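PDB 3ZPJ: Ton_1535 from Thermococcus onnurineus, which is of unknown function but folds as an all-helical alpha-solenoid containing a left-handed helical turn. Local coordinates for residues Glu337-Asp341 / Pro342-Glu346. Residues are numbered along the deposited sequence; the frame is centred on the assembly and turned at random.
Sequences ESIPD and PKIRE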
ATOM      1  N   GLU A 337      21.429  35.030  -1.733  1.00 62.46           N
ATOM      2  CA  GLU A 337      22.082  35.757  -0.638  1.00 74.48           C
ATOM      3  C   GLU A 337      21.523  35.318   0.711  1.00 77.75           C
ATOM      4  O   GLU A 337      22.225  35.325   1.723  1.00 80.17           O
ATOM      5  CB  GLU A 337      21.864  37.272  -0.773  1.00 74.62           C
ATOM      6  CG  GLU A 337      22.427  37.917  -2.035  1.00 87.59           C
ATOM      7  CD  GLU A 337      22.258  39.440  -2.049  1.00100.05           C
ATOM      8  OE1 GLU A 337      21.678  39.995  -1.087  1.00101.74           O
ATOM      9  OE2 GLU A 337      22.710  40.082  -3.022  1.00102.51           O
ATOM     10  N   SER A 338      20.245  34.954   0.702  1.00 73.61           N
ATOM     11  CA  SER A 338      19.516  34.551   1.896  1.00 74.45           C
ATOM     12  C   SER A 338      19.963  33.205   2.460  1.00 70.27           C
ATOM     13  O   SER A 338      19.728  32.920   3.634  1.00 68.14           O
ATOM     14  CB  SER A 338      18.015  34.500   1.588  1.00 85.20           C
ATOM     15  OG  SER A 338      17.289  33.867   2.621  1.00 94.68           O
ATOM     16  N   ILE A 339      20.582  32.371   1.629  1.00 67.30           N
ATOM     17  CA  ILE A 339      20.976  31.036   2.076  1.00 71.61           C
ATOM     18  C   ILE A 339      22.031  31.144   3.174  1.00 73.20           C
ATOM     19  O   ILE A 339      23.114  31.685   2.944  1.00 71.26           O
ATOM     20  CB  ILE A 339      21.521  30.181   0.922  1.00 55.76           C
ATOM     21  CG1 ILE A 339      20.520  30.148  -0.241  1.00 54.49           C
ATOM     22  CG2 ILE A 339      21.842  28.770   1.409  1.00 60.80           C
ATOM     23  CD1 ILE A 339      21.020  29.415  -1.467  1.00 53.21           C
ATOM     24  N   PRO A 340      21.702  30.649   4.379  1.00 72.62           N
ATOM     25  CA  PRO A 340      22.590  30.725   5.551  1.00 68.91           C
ATOM     26  C   PRO A 340      23.849  29.876   5.403  1.00 60.01           C
ATOM     27  O   PRO A 340      24.903  30.255   5.883  1.00 61.87           O
ATOM     28  CB  PRO A 340      21.722  30.187   6.696  1.00 60.35           C
ATOM     29  CG  PRO A 340      20.310  30.331   6.206  1.00 60.67           C
ATOM     30  CD  PRO A 340      20.377  30.110   4.726  1.00 57.29           C
ATOM     31  N   ASP A 341      23.743  28.728   4.753  1.00 67.35           N
ATOM     32  CA  ASP A 341      24.928  27.925   4.511  1.00 68.49           C
ATOM     33  C   ASP A 341      25.661  28.472   3.294  1.00 73.55           C
ATOM     34  O   ASP A 341      25.168  28.352   2.172  1.00 72.16           O
ATOM     35  CB  ASP A 341      24.549  26.470   4.285  1.00 68.51           C
ATOM     36  CG  ASP A 341      25.724  25.539   4.428  1.00 69.60           C
ATOM     37  OD1 ASP A 341      26.880  25.986   4.235  1.00 66.13           O
ATOM     38  OD2 ASP A 341      25.493  24.354   4.746  1.00 74.66           O
ATOM     39  N   PRO A 342      26.841  29.083   3.510  1.00 76.11           N
ATOM     40  CA  PRO A 342      27.546  29.678   2.370  1.00 72.91           C
ATOM     41  C   PRO A 342      28.004  28.602   1.383  1.00 75.83           C
ATOM     42  O   PRO A 342      27.986  28.850   0.183  1.00 81.34           O
ATOM     43  CB  PRO A 342      28.734  30.402   3.020  1.00 67.99           C
ATOM     44  CG  PRO A 342      28.955  29.711   4.302  1.00 66.83           C
ATOM     45  CD  PRO A 342      27.614  29.195   4.761  1.00 74.83           C
ATOM     46  N   LYS A 343      28.377  27.426   1.883  1.00 75.23           N
ATOM     47  CA  LYS A 343      28.724  26.302   1.020  1.00 77.55           C
ATOM     48  C   LYS A 343      27.605  26.011   0.015  1.00 76.98           C
ATOM     49  O   LYS A 343      27.823  26.039  -1.200  1.00 82.10           O
ATOM     50  CB  LYS A 343      29.013  25.055   1.852  1.00 80.76           C
ATOM     51  CG  LYS A 343      29.181  23.804   1.010  1.00 88.60           C
ATOM     52  CD  LYS A 343      29.551  22.611   1.862  1.00 97.48           C
ATOM     53  CE  LYS A 343      29.875  21.406   1.000  1.00100.93           C
ATOM     54  NZ  LYS A 343      30.305  20.252   1.831  1.00103.71           N
ATOM     55  N   ILE A 344      26.413  25.736   0.536  1.00 71.87           N
ATOM     56  CA  ILE A 344      25.218  25.565  -0.279  1.00 67.09           C
ATOM     57  C   ILE A 344      24.950  26.783  -1.165  1.00 70.75           C
ATOM     58  O   ILE A 344      24.604  26.632  -2.335  1.00 76.19           O
ATOM     59  CB  ILE A 344      23.998  25.271   0.597  1.00 68.65           C
ATOM     60  CG1 ILE A 344      24.106  23.857   1.161  1.00 65.17           C
ATOM     61  CG2 ILE A 344      22.706  25.422  -0.191  1.00 73.78           C
ATOM     62  CD1 ILE A 344      22.886  23.412   1.921  1.00 60.21           C
ATOM     63  N   ARG A 345      25.135  27.983  -0.622  1.00 66.36           N
ATOM     64  CA  ARG A 345      24.884  29.203  -1.379  1.00 72.39           C
ATOM     65  C   ARG A 345      25.763  29.266  -2.629  1.00 89.91           C
ATOM     66  O   ARG A 345      25.394  29.880  -3.637  1.00 86.91           O
ATOM     67  CB  ARG A 345      25.134  30.432  -0.511  1.00 70.65           C
ATOM     68  CG  ARG A 345      24.784  31.746  -1.178  1.00 64.61           C
ATOM     69  CD  ARG A 345      25.314  32.928  -0.379  1.00 65.75           C
ATOM     70  NE  ARG A 345      26.735  32.754  -0.113  1.00 72.72           N
ATOM     71  CZ  ARG A 345      27.471  33.566   0.634  1.00 74.98           C
ATOM     72  NH1 ARG A 345      26.925  34.633   1.202  1.00 80.36           N
ATOM     73  NH2 ARG A 345      28.757  33.305   0.809  1.00 78.67           N
ATOM     74  N   GLU A 346      26.928  28.626  -2.553  1.00102.40           N
ATOM     75  CA  GLU A 346      27.863  28.578  -3.674  1.00107.55           C
ATOM     76  C   GLU A 346      27.434  27.536  -4.702  1.00105.21           C
ATOM     77  O   GLU A 346      27.503  27.773  -5.907  1.00107.21           O
ATOM     78  CB  GLU A 346      29.281  28.283  -3.179  1.00106.12           C
ATOM     79  CG  GLU A 346      29.870  29.389  -2.325  1.00110.04           C
ATOM     80  CD  GLU A 346      29.827  30.732  -3.017  1.00113.14           C
ATOM     81  OE1 GLU A 346      30.478  30.871  -4.070  1.00117.73           O
ATOM     82  OE2 GLU A 346      29.138  31.645  -2.515  1.00111.83           O
TER
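Asp341 holds the start of helix 342-351 through both its backbone and its side chain. Its carbonyl O accepts from Arg345 N at 2.8 Å, the first i to i+4 bond of the helix. The carboxylate turns back over the same first turn: with CG anti to the backbone N (chi1 -163°), OD1 comes within 3.1 Å of Lys343 N, a weak capping bond bent to 126° at the hydrogen. Asp341 is thus the N-cap, and aspartate suits it because a short acidic side chain can reach an amide of the first turn and would probably be favoured by the helix dipole. Pro342 fits the next position, since a first-turn residue needs no amide hydrogen for the helix ladder and its ring restricts phi. The carboxylate's other oxygen, OD2, lies 3.9 Å from CG1 of Ile344, the two side chains crossing at about a right angle. This short turn joins the last two helices, 332-338 and 342-351, at the C-terminal end of the alpha-solenoid. Ile339, buried where the first helix gives way to the turn, packs across it: its CG2 meets CG2 of Ile344 at 3.8 Å, while its CD1 rests 3.9 Å from CA of Arg345. A branched, apolar chain suits this buried place, with Ile344 covering it from the next helix. Beyond Ile339, Arg345 runs toward Glu337, its CD 4.3 Å from Glu337 CA, and its NE forms a salt bridge with Glu346 OE2. Helix 309-325 backs the turn, where Ser313 OG hydrogen-bonds Asp341 N and the Ser313 side chain touches Ile339 and Pro340.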